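Local coordinates for protein BtGH115A (Bacteroides thetaiotaomicron, PDB 5BY3) that probably hydrolyses the alpha-linkage of 4-O-methylglucuronic acid on decorated arabinogalactans, as a glycoside hydrolase of family GH115, at residues 343-348 with 367-372; 398-403 with 734-739; 504-509 with 621-626. All blocks are in the same frame, centred on the assembly; numbering follows the deposited sequence.

Overall arrangement
Following the chain from its N terminus, interaction 1 comes first: 343-348 meets 367-372 and closes a short loop that runs through helix 347-352 and strand 362-366, joining the ends of two neighbouring barrel strands. Interaction 2 opens after that, at 398-403 beyond strand 388-393, and closes over three hundred residues later at helix 730-738 of the C-terminal region. Interaction 3 opens and closes within this long excursion, pairing the loops at 504-509 and 621-626, one before and one after the helices 523-543, 552-580 and 587-603 in the sequence. The three are in contact in a row: Y370 and Y372 of interaction 1 reach interaction 2, which in turn touches interaction 3.

Interaction 1 of 3, residues 343-348 with 367-372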
loop_
_atom_site.group_PDB
_atom_site.type_symbol
_atom_site.label_atom_id
_atom_site.label_comp_id
_atom_site.label_asym_id
_atom_site.label_seq_id
_atom_site.Cartn_x
_atom_site.Cartn_y
_atom_site.Cartn_z
ATOM N N PRO A 343 -12.753 11.437 5.340
ATOM C CA PRO A 343 -14.050 11.078 4.728
ATOM C C PRO A 343 -13.970 9.779 3.861
ATOM O O PRO A 343 -13.871 9.804 2.626
ATOM C CB PRO A 343 -14.432 12.333 3.940
ATOM C CG PRO A 343 -13.126 12.981 3.597
ATOM C CD PRO A 343 -12.074 12.498 4.569
ATOM N N TYR A 344 -13.964 8.660 4.573
ATOM C CA TYR A 344 -13.925 7.312 4.042
ATOM C C TYR A 344 -15.367 6.800 3.973
ATOM O O TYR A 344 -16.204 7.165 4.825
ATOM C CB TYR A 344 -13.090 6.465 5.007
ATOM C CG TYR A 344 -12.992 4.996 4.724
ATOM C CD1 TYR A 344 -12.408 4.515 3.548
ATOM C CD2 TYR A 344 -13.474 4.076 5.643
ATOM C CE1 TYR A 344 -12.313 3.143 3.302
ATOM C CE2 TYR A 344 -13.381 2.703 5.425
ATOM C CZ TYR A 344 -12.805 2.227 4.256
ATOM O OH TYR A 344 -12.727 0.852 4.061
ATOM N N LYS A 345 -15.640 5.941 2.979
ATOM C CA LYS A 345 -16.982 5.355 2.732
ATOM C C LYS A 345 -18.069 6.466 2.745
ATOM O O LYS A 345 -17.917 7.426 1.981
ATOM C CB LYS A 345 -17.262 4.142 3.654
ATOM C CG LYS A 345 -16.422 2.890 3.350
ATOM C CD LYS A 345 -16.984 1.655 4.062
ATOM C CE LYS A 345 -16.517 0.339 3.450
ATOM N NZ LYS A 345 -15.488 -0.404 4.247
ATOM N N GLU A 346 -19.079 6.400 3.632
ATOM C CA GLU A 346 -20.272 7.297 3.573
ATOM C C GLU A 346 -19.981 8.736 4.039
ATOM O O GLU A 346 -20.808 9.640 3.825
ATOM C CB GLU A 346 -21.452 6.721 4.378
ATOM C CG GLU A 346 -21.433 7.023 5.897
ATOM C CD GLU A 346 -20.266 6.356 6.656
ATOM O OE1 GLU A 346 -19.831 5.242 6.269
ATOM O OE2 GLU A 346 -19.787 6.919 7.670
ATOM N N VAL A 347 -18.834 8.925 4.703
ATOM C CA VAL A 347 -18.441 10.242 5.195
ATOM C C VAL A 347 -17.998 11.197 4.067
ATOM O O VAL A 347 -18.142 12.420 4.202
ATOM C CB VAL A 347 -17.577 10.209 6.523
ATOM C CG1 VAL A 347 -16.615 9.038 6.593
ATOM C CG2 VAL A 347 -16.854 11.523 6.821
ATOM N N LEU A 348 -17.533 10.640 2.940
ATOM C CA LEU A 348 -17.256 11.424 1.729
ATOM C C LEU A 348 -18.524 12.193 1.306
ATOM O O LEU A 348 -18.423 13.404 1.001
ATOM C CB LEU A 348 -16.680 10.542 0.592
ATOM C CG LEU A 348 -16.310 11.111 -0.805
ATOM C CD1 LEU A 348 -14.964 11.816 -0.841
ATOM C CD2 LEU A 348 -16.402 10.046 -1.904
ATOM N N ASP A 367 -8.888 5.745 -1.056
ATOM C CA ASP A 367 -9.056 4.913 -2.246
ATOM C C ASP A 367 -10.322 4.077 -2.032
ATOM O O ASP A 367 -10.893 4.153 -0.969
ATOM C CB ASP A 367 -7.810 4.060 -2.490
ATOM C CG ASP A 367 -7.715 2.828 -1.557
ATOM O OD1 ASP A 367 -8.577 2.585 -0.662
ATOM O OD2 ASP A 367 -6.753 2.075 -1.749
ATOM N N ASP A 368 -10.741 3.278 -3.025
ATOM C CA ASP A 368 -11.998 2.533 -2.951
ATOM C C ASP A 368 -11.758 1.110 -2.420
ATOM O O ASP A 368 -12.518 0.187 -2.695
ATOM C CB ASP A 368 -12.641 2.506 -4.338
ATOM C CG ASP A 368 -11.787 1.749 -5.401
ATOM O OD1 ASP A 368 -10.620 1.357 -5.145
ATOM O OD2 ASP A 368 -12.312 1.530 -6.517
ATOM N N ASN A 369 -10.662 0.959 -1.690
ATOM C CA ASN A 369 -10.227 -0.287 -1.101
ATOM C C ASN A 369 -9.518 -1.211 -2.074
ATOM O O ASN A 369 -8.945 -2.220 -1.644
ATOM C CB ASN A 369 -11.382 -1.026 -0.386
ATOM C CG ASN A 369 -12.246 -0.101 0.473
ATOM O OD1 ASN A 369 -13.476 -0.036 0.289
ATOM N ND2 ASN A 369 -11.622 0.604 1.403
ATOM N N TYR A 370 -9.569 -0.887 -3.373
ATOM C CA TYR A 370 -8.868 -1.669 -4.385
ATOM C C TYR A 370 -7.829 -0.829 -5.116
ATOM O O TYR A 370 -7.451 -1.126 -6.264
ATOM C CB TYR A 370 -9.861 -2.400 -5.280
ATOM C CG TYR A 370 -10.786 -3.354 -4.504
ATOM C CD1 TYR A 370 -11.794 -2.874 -3.667
ATOM C CD2 TYR A 370 -10.636 -4.757 -4.596
ATOM C CE1 TYR A 370 -12.614 -3.747 -2.956
ATOM C CE2 TYR A 370 -11.459 -5.645 -3.879
ATOM C CZ TYR A 370 -12.433 -5.138 -3.067
ATOM O OH TYR A 370 -13.231 -5.984 -2.359
ATOM N N GLY A 371 -7.315 0.193 -4.424
ATOM C CA GLY A 371 -6.181 0.978 -4.919
ATOM C C GLY A 371 -6.514 2.032 -5.976
ATOM O O GLY A 371 -5.610 2.530 -6.685
ATOM N N TYR A 372 -7.809 2.359 -6.091
ATOM C CA TYR A 372 -8.281 3.496 -6.900
ATOM C C TYR A 372 -8.796 4.642 -6.051
ATOM O O TYR A 372 -9.872 4.555 -5.427
ATOM C CB TYR A 372 -9.361 3.057 -7.881
ATOM C CG TYR A 372 -8.889 1.963 -8.813
ATOM C CD1 TYR A 372 -8.047 2.254 -9.910
ATOM C CD2 TYR A 372 -9.249 0.617 -8.581
ATOM C CE1 TYR A 372 -7.619 1.244 -10.784
ATOM C CE2 TYR A 372 -8.807 -0.386 -9.430
ATOM C CZ TYR A 372 -7.999 -0.075 -10.520
ATOM O OH TYR A 372 -7.621 -1.096 -11.356
#
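Y344 and N369 meet through a hydroxyl and an amide. The tyrosine has CG anti to its own backbone N (chi1 175°), which extends the ring so that OH comes close to the other loop. N369 ND2 approaches at the ring's edge, near its plane, lying 2.9 Å from Y344 OH and 3.2 Å from Y344 CE1. The amide plane stands 80° to the ring, and with an N-H...O angle of 126° the bond is weak. The hydroxyl has a second donor in K345, whose NZ lies 3.0 Å from Y344 OH; K345 CG, meanwhile, lies over one face of the ring near its rim. K345 NZ also bonds Y396. An Asx turn holds the backbone of N369: its N donates to D367 OD1 (2.8 Å), meeting that oxygen from above the carboxylate plane. A phenylalanine in place of Y344 would probably leave N369 ND2 and K345 NZ each without this acceptor. The two segments follow strands 339-341 and 362-366, so the contact joins adjacent loops at the C-terminal ends of the strands of a (beta/alpha)8 (TIM) barrel, the end where such glycosidases carry their active sites.

Interaction 2 of 3, residues 398-403 with 734-739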
loop_
_atom_site.group_PDB
_atom_site.type_symbol
_atom_site.label_atom_id
_atom_site.label_comp_id
_atom_site.label_asym_id
_atom_site.label_seq_id
_atom_site.Cartn_x
_atom_site.Cartn_y
_atom_site.Cartn_z
ATOM N N GLY A 398 -13.754 -6.785 2.776
ATOM C CA GLY A 398 -14.979 -6.144 2.320
ATOM C C GLY A 398 -15.446 -6.605 0.968
ATOM O O GLY A 398 -14.954 -7.608 0.469
ATOM N N ARG A 399 -16.413 -5.866 0.409
ATOM C CA ARG A 399 -17.071 -6.152 -0.849
ATOM C C ARG A 399 -16.333 -5.474 -2.008
ATOM O O ARG A 399 -15.744 -4.415 -1.808
ATOM C CB ARG A 399 -18.491 -5.568 -0.839
ATOM C CG ARG A 399 -18.511 -4.029 -0.875
ATOM C CD ARG A 399 -19.906 -3.490 -0.723
ATOM N NE ARG A 399 -20.360 -3.752 0.632
ATOM C CZ ARG A 399 -21.565 -3.467 1.105
ATOM N NH1 ARG A 399 -22.508 -2.888 0.354
ATOM N NH2 ARG A 399 -21.808 -3.762 2.355
ATOM N N PRO A 400 -16.387 -6.044 -3.214
ATOM C CA PRO A 400 -17.022 -7.358 -3.517
ATOM C C PRO A 400 -16.282 -8.605 -2.966
ATOM O O PRO A 400 -16.874 -9.681 -2.904
ATOM C CB PRO A 400 -17.013 -7.375 -5.043
ATOM C CG PRO A 400 -15.752 -6.615 -5.383
ATOM C CD PRO A 400 -15.689 -5.483 -4.389
ATOM N N HIS A 401 -15.001 -8.495 -2.588
ATOM C CA HIS A 401 -14.290 -9.665 -1.989
ATOM C C HIS A 401 -13.018 -9.230 -1.220
ATOM O O HIS A 401 -12.305 -8.370 -1.704
ATOM C CB HIS A 401 -13.962 -10.709 -3.082
ATOM C CG HIS A 401 -13.591 -12.040 -2.535
ATOM N ND1 HIS A 401 -12.405 -12.259 -1.867
ATOM C CD2 HIS A 401 -14.271 -13.215 -2.508
ATOM C CE1 HIS A 401 -12.373 -13.516 -1.447
ATOM N NE2 HIS A 401 -13.490 -14.117 -1.827
ATOM N N ASP A 402 -12.715 -9.842 -0.069
ATOM C CA ASP A 402 -11.429 -9.587 0.646
ATOM C C ASP A 402 -10.225 -9.964 -0.230
ATOM O O ASP A 402 -10.262 -10.979 -0.941
ATOM C CB ASP A 402 -11.211 -10.411 1.918
ATOM C CG ASP A 402 -12.449 -10.553 2.845
ATOM O OD1 ASP A 402 -13.560 -10.027 2.559
ATOM O OD2 ASP A 402 -12.263 -11.269 3.890
ATOM N N HIS A 403 -9.177 -9.129 -0.182
ATOM C CA HIS A 403 -7.850 -9.565 -0.538
ATOM C C HIS A 403 -6.971 -9.486 0.684
ATOM O O HIS A 403 -6.425 -8.424 1.001
ATOM C CB HIS A 403 -7.270 -8.804 -1.736
ATOM C CG HIS A 403 -7.441 -7.312 -1.692
ATOM N ND1 HIS A 403 -8.667 -6.694 -1.873
ATOM C CD2 HIS A 403 -6.528 -6.313 -1.540
ATOM C CE1 HIS A 403 -8.495 -5.380 -1.833
ATOM N NE2 HIS A 403 -7.215 -5.125 -1.598
ATOM N N GLU A 734 -17.810 -5.387 -10.289
ATOM C CA GLU A 734 -17.267 -5.995 -11.479
ATOM C C GLU A 734 -15.928 -5.357 -11.813
ATOM O O GLU A 734 -14.951 -6.073 -12.041
ATOM C CB GLU A 734 -18.255 -5.800 -12.643
ATOM C CG GLU A 734 -19.044 -7.021 -13.084
ATOM C CD GLU A 734 -19.354 -7.981 -11.947
ATOM O OE1 GLU A 734 -20.178 -7.617 -11.088
ATOM O OE2 GLU A 734 -18.781 -9.096 -11.906
ATOM N N ASN A 735 -15.894 -4.019 -11.831
ATOM C CA ASN A 735 -14.719 -3.270 -12.237
ATOM C C ASN A 735 -13.510 -3.699 -11.393
ATOM O O ASN A 735 -12.522 -4.104 -11.937
ATOM C CB ASN A 735 -14.947 -1.750 -12.103
ATOM C CG ASN A 735 -15.693 -1.117 -13.313
ATOM O OD1 ASN A 735 -16.163 -1.801 -14.249
ATOM N ND2 ASN A 735 -15.792 0.223 -13.283
ATOM N N VAL A 736 -13.587 -3.624 -10.073
ATOM C CA VAL A 736 -12.403 -3.812 -9.228
ATOM C C VAL A 736 -11.918 -5.270 -9.101
ATOM O O VAL A 736 -10.764 -5.503 -8.823
ATOM C CB VAL A 736 -12.618 -3.208 -7.827
ATOM C CG1 VAL A 736 -12.790 -1.700 -7.931
ATOM C CG2 VAL A 736 -13.814 -3.846 -7.120
ATOM N N LEU A 737 -12.806 -6.242 -9.310
ATOM C CA LEU A 737 -12.423 -7.643 -9.317
ATOM C C LEU A 737 -11.510 -7.997 -10.515
ATOM O O LEU A 737 -10.597 -8.820 -10.371
ATOM C CB LEU A 737 -13.671 -8.551 -9.343
ATOM C CG LEU A 737 -14.466 -8.818 -8.044
ATOM C CD1 LEU A 737 -15.782 -9.587 -8.260
ATOM C CD2 LEU A 737 -13.660 -9.510 -6.945
ATOM N N ARG A 738 -11.786 -7.396 -11.676
ATOM C CA ARG A 738 -11.108 -7.715 -12.928
ATOM C C ARG A 738 -10.110 -6.626 -13.343
ATOM O O ARG A 738 -9.408 -6.763 -14.341
ATOM C CB ARG A 738 -12.134 -7.976 -14.061
ATOM C CG ARG A 738 -12.856 -6.734 -14.501
ATOM C CD ARG A 738 -14.082 -7.021 -15.323
ATOM N NE ARG A 738 -14.765 -5.762 -15.426
ATOM C CZ ARG A 738 -16.069 -5.600 -15.662
ATOM N NH1 ARG A 738 -16.875 -6.650 -15.862
ATOM N NH2 ARG A 738 -16.547 -4.363 -15.689
ATOM N N ASN A 739 -10.071 -5.548 -12.559
ATOM C CA ASN A 739 -9.320 -4.335 -12.868
ATOM C C ASN A 739 -9.505 -3.853 -14.326
ATOM O O ASN A 739 -8.557 -3.404 -14.967
ATOM C CB ASN A 739 -7.844 -4.510 -12.514
ATOM C CG ASN A 739 -7.620 -4.534 -11.029
ATOM O OD1 ASN A 739 -7.837 -3.532 -10.316
ATOM N ND2 ASN A 739 -7.227 -5.697 -10.531
#
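L737 carries CG anti to its carbonyl carbon (chi1 -79°), and with CD1 and CD2 spread beyond it the branch faces the ring of P400; V736 turns CG2 into the position between its backbone N and carbonyl carbon (chi1 -64° for CG1), beside the same ring. P400 therefore sits against two consecutive residues of helix 730-738. Its CG comes to 3.7 Å from L737 CG, while its CD is 3.7 Å from V736 CG2, so the leucine covers the CB-CG side of the ring and the valine the CG-CD side, meeting at CG. The proline and leucine side chains run antiparallel alongside one another, and L737 CD1 reaches P400 CB at 4.1 Å. The peptide bond between R399 and P400 is cis, which probably helps turn the ring to the helix. L737 CD2 extends the apolar patch to H401 CB, at 4.1 Å, but the imidazole of H401 turns its back on the helix: its ND1 donates to D402 O over 2.7 Å, and the acceptor lies close to the ring plane. All four side chains are buried, and the contact across the segments is apolar throughout. Polar groups at its margins are tied outward, with D402 bridging to R620 and E734 to R505. The loop follows strand 388-393 of the TIM barrel and the helix belongs to the C-terminal domain, so this is an interdomain packing of a cis-proline barrel loop against a helix face.

Interaction 3 of 3, residues 504-509 with 621-626; sequences TREEEK and KLPVFN
E506 and L622 make the close part of this contact, and T504 and V624 the looser one. With CG anti to its carbonyl carbon, E506 bends at chi2 (-60°), which lays the chain against the leucine: E506 CG is 3.6 Å from L622 CD1, and the carboxylate carbon CD is 3.7 Å from L622 CD2. The two side chains cross at a slant, so the methyls of L622 press on the aliphatic stem of the glutamate as well as on its head. The charged end is held by arginines beyond the two segments, OE1 by R620 and OE2 by R514, which would probably favour its ionised form even in a buried place. E506 OE2 also lies 4.0 Å from P623 CD, where the partly exposed proline marks the solvent side. The T504 end is loosely packed but buried, OG1 staying 4.2 Å from V624 CB. A water fills in: it lies 2.6 Å from T504 OG1 and takes a hydrogen bond from V624 N at 3.3 Å, joining side chain to backbone in the 3-10 turn 623-625. That turn is kept by a backbone bond from F625 N to L622 O, and V624 CG1 sits over the F625 ring. Neither segment is part of a regular helix or strand apart from this turn: it is loop-to-loop packing, with leucine against glutamate at one end and a water bridge at the other, between the segment after helix 476-495 and the one after helix 587-603.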
loop_
_atom_site.group_PDB
_atom_site.type_symbol
_atom_site.label_atom_id
_atom_site.label_comp_id
_atom_site.label_asym_id
_atom_site.label_seq_id
_atom_site.Cartn_x
_atom_site.Cartn_y
_atom_site.Cartn_z
ATOM N N THR A 504 -16.587 -15.563 -6.388
ATOM C CA THR A 504 -17.587 -15.480 -5.323
ATOM C C THR A 504 -17.649 -14.016 -4.859
ATOM O O THR A 504 -16.834 -13.194 -5.256
ATOM C CB THR A 504 -17.206 -16.366 -4.100
ATOM O OG1 THR A 504 -15.890 -16.045 -3.672
ATOM C CG2 THR A 504 -17.255 -17.853 -4.411
ATOM N N ARG A 505 -18.626 -13.676 -4.033
ATOM C CA ARG A 505 -18.678 -12.351 -3.419
ATOM C C ARG A 505 -18.842 -12.436 -1.915
ATOM O O ARG A 505 -19.275 -13.469 -1.369
ATOM C CB ARG A 505 -19.724 -11.451 -4.102
ATOM C CG ARG A 505 -19.037 -10.525 -5.078
ATOM C CD ARG A 505 -19.629 -10.505 -6.458
ATOM N NE ARG A 505 -20.777 -9.619 -6.488
ATOM C CZ ARG A 505 -21.188 -8.923 -7.548
ATOM N NH1 ARG A 505 -20.524 -8.965 -8.706
ATOM N NH2 ARG A 505 -22.260 -8.167 -7.432
ATOM N N GLU A 506 -18.420 -11.362 -1.259
ATOM C CA GLU A 506 -18.587 -11.162 0.174
ATOM C C GLU A 506 -19.497 -9.963 0.400
ATOM O O GLU A 506 -19.657 -9.128 -0.500
ATOM C CB GLU A 506 -17.239 -10.975 0.856
ATOM C CG GLU A 506 -16.553 -12.276 1.202
ATOM C CD GLU A 506 -17.357 -13.182 2.151
ATOM O OE1 GLU A 506 -17.801 -12.740 3.224
ATOM O OE2 GLU A 506 -17.525 -14.366 1.833
ATOM N N GLU A 507 -20.124 -9.931 1.581
ATOM C CA GLU A 507 -21.161 -8.953 1.979
ATOM C C GLU A 507 -22.358 -8.779 1.045
ATOM O O GLU A 507 -22.966 -7.713 1.013
ATOM C CB GLU A 507 -20.543 -7.607 2.336
ATOM C CG GLU A 507 -19.501 -7.737 3.448
ATOM C CD GLU A 507 -18.751 -6.445 3.704
ATOM O OE1 GLU A 507 -19.002 -5.444 2.978
ATOM O OE2 GLU A 507 -17.912 -6.448 4.638
ATOM N N GLU A 508 -22.738 -9.842 0.338
ATOM C CA GLU A 508 -23.853 -9.758 -0.611
ATOM C C GLU A 508 -25.231 -10.126 -0.071
ATOM O O GLU A 508 -26.225 -9.929 -0.802
ATOM C CB GLU A 508 -23.599 -10.612 -1.841
ATOM C CG GLU A 508 -22.738 -9.990 -2.916
ATOM C CD GLU A 508 -23.348 -8.797 -3.605
ATOM O OE1 GLU A 508 -24.582 -8.645 -3.642
ATOM O OE2 GLU A 508 -22.568 -8.000 -4.127
ATOM N N LYS A 509 -25.327 -10.667 1.154
ATOM C CA LYS A 509 -26.687 -10.967 1.749
ATOM C C LYS A 509 -27.524 -12.033 0.983
ATOM O O LYS A 509 -28.728 -12.184 1.230
ATOM C CB LYS A 509 -27.575 -9.694 1.903
ATOM C CG LYS A 509 -27.000 -8.496 2.661
ATOM C CD LYS A 509 -27.953 -7.311 2.551
ATOM C CE LYS A 509 -27.273 -6.004 2.932
ATOM N NZ LYS A 509 -27.794 -4.835 2.156
ATOM N N LYS A 621 -11.821 -17.583 6.829
ATOM C CA LYS A 621 -12.528 -18.834 6.450
ATOM C C LYS A 621 -13.517 -18.644 5.302
ATOM O O LYS A 621 -14.626 -19.227 5.289
ATOM C CB LYS A 621 -13.252 -19.512 7.636
ATOM C CG LYS A 621 -12.641 -19.334 9.012
ATOM C CD LYS A 621 -11.606 -20.400 9.307
ATOM C CE LYS A 621 -11.102 -20.220 10.742
ATOM N NZ LYS A 621 -10.503 -21.460 11.313
ATOM N N LEU A 622 -13.110 -17.841 4.329
ATOM C CA LEU A 622 -13.943 -17.593 3.153
ATOM C C LEU A 622 -14.012 -18.843 2.327
ATOM O O LEU A 622 -13.017 -19.584 2.263
ATOM C CB LEU A 622 -13.457 -16.386 2.331
ATOM C CG LEU A 622 -13.453 -15.032 3.061
ATOM C CD1 LEU A 622 -13.437 -13.894 2.056
ATOM C CD2 LEU A 622 -14.623 -14.838 4.045
ATOM N N PRO A 623 -15.188 -19.108 1.707
ATOM C CA PRO A 623 -15.392 -20.364 0.960
ATOM C C PRO A 623 -14.292 -20.624 -0.087
ATOM O O PRO A 623 -13.769 -21.763 -0.184
ATOM C CB PRO A 623 -16.759 -20.149 0.282
ATOM C CG PRO A 623 -17.451 -19.188 1.153
ATOM C CD PRO A 623 -16.381 -18.244 1.630
ATOM N N VAL A 624 -13.916 -19.563 -0.821
ATOM C CA VAL A 624 -12.855 -19.647 -1.821
ATOM C C VAL A 624 -11.575 -20.388 -1.331
ATOM O O VAL A 624 -10.909 -21.019 -2.173
ATOM C CB VAL A 624 -12.553 -18.251 -2.446
ATOM C CG1 VAL A 624 -11.763 -17.361 -1.501
ATOM C CG2 VAL A 624 -11.806 -18.363 -3.767
ATOM N N PHE A 625 -11.247 -20.338 -0.020
ATOM C CA PHE A 625 -10.004 -20.953 0.483
ATOM C C PHE A 625 -10.121 -22.443 0.827
ATOM O O PHE A 625 -9.128 -23.080 1.209
ATOM C CB PHE A 625 -9.436 -20.200 1.714
ATOM C CG PHE A 625 -9.221 -18.729 1.496
ATOM C CD1 PHE A 625 -8.212 -18.258 0.630
ATOM C CD2 PHE A 625 -10.027 -17.800 2.124
ATOM C CE1 PHE A 625 -8.023 -16.899 0.408
ATOM C CE2 PHE A 625 -9.830 -16.425 1.909
ATOM C CZ PHE A 625 -8.828 -15.980 1.065
ATOM N N ASN A 626 -11.327 -22.992 0.738
ATOM C CA ASN A 626 -11.565 -24.400 1.072
ATOM C C ASN A 626 -11.165 -25.344 -0.070
ATOM O O ASN A 626 -10.939 -24.887 -1.189
ATOM C CB ASN A 626 -13.057 -24.608 1.361
ATOM C CG ASN A 626 -13.517 -23.939 2.637
ATOM O OD1 ASN A 626 -14.673 -23.526 2.730
ATOM N ND2 ASN A 626 -12.626 -23.836 3.631
HETATM O O HOH W 1 -15.044 -16.525 -1.209
#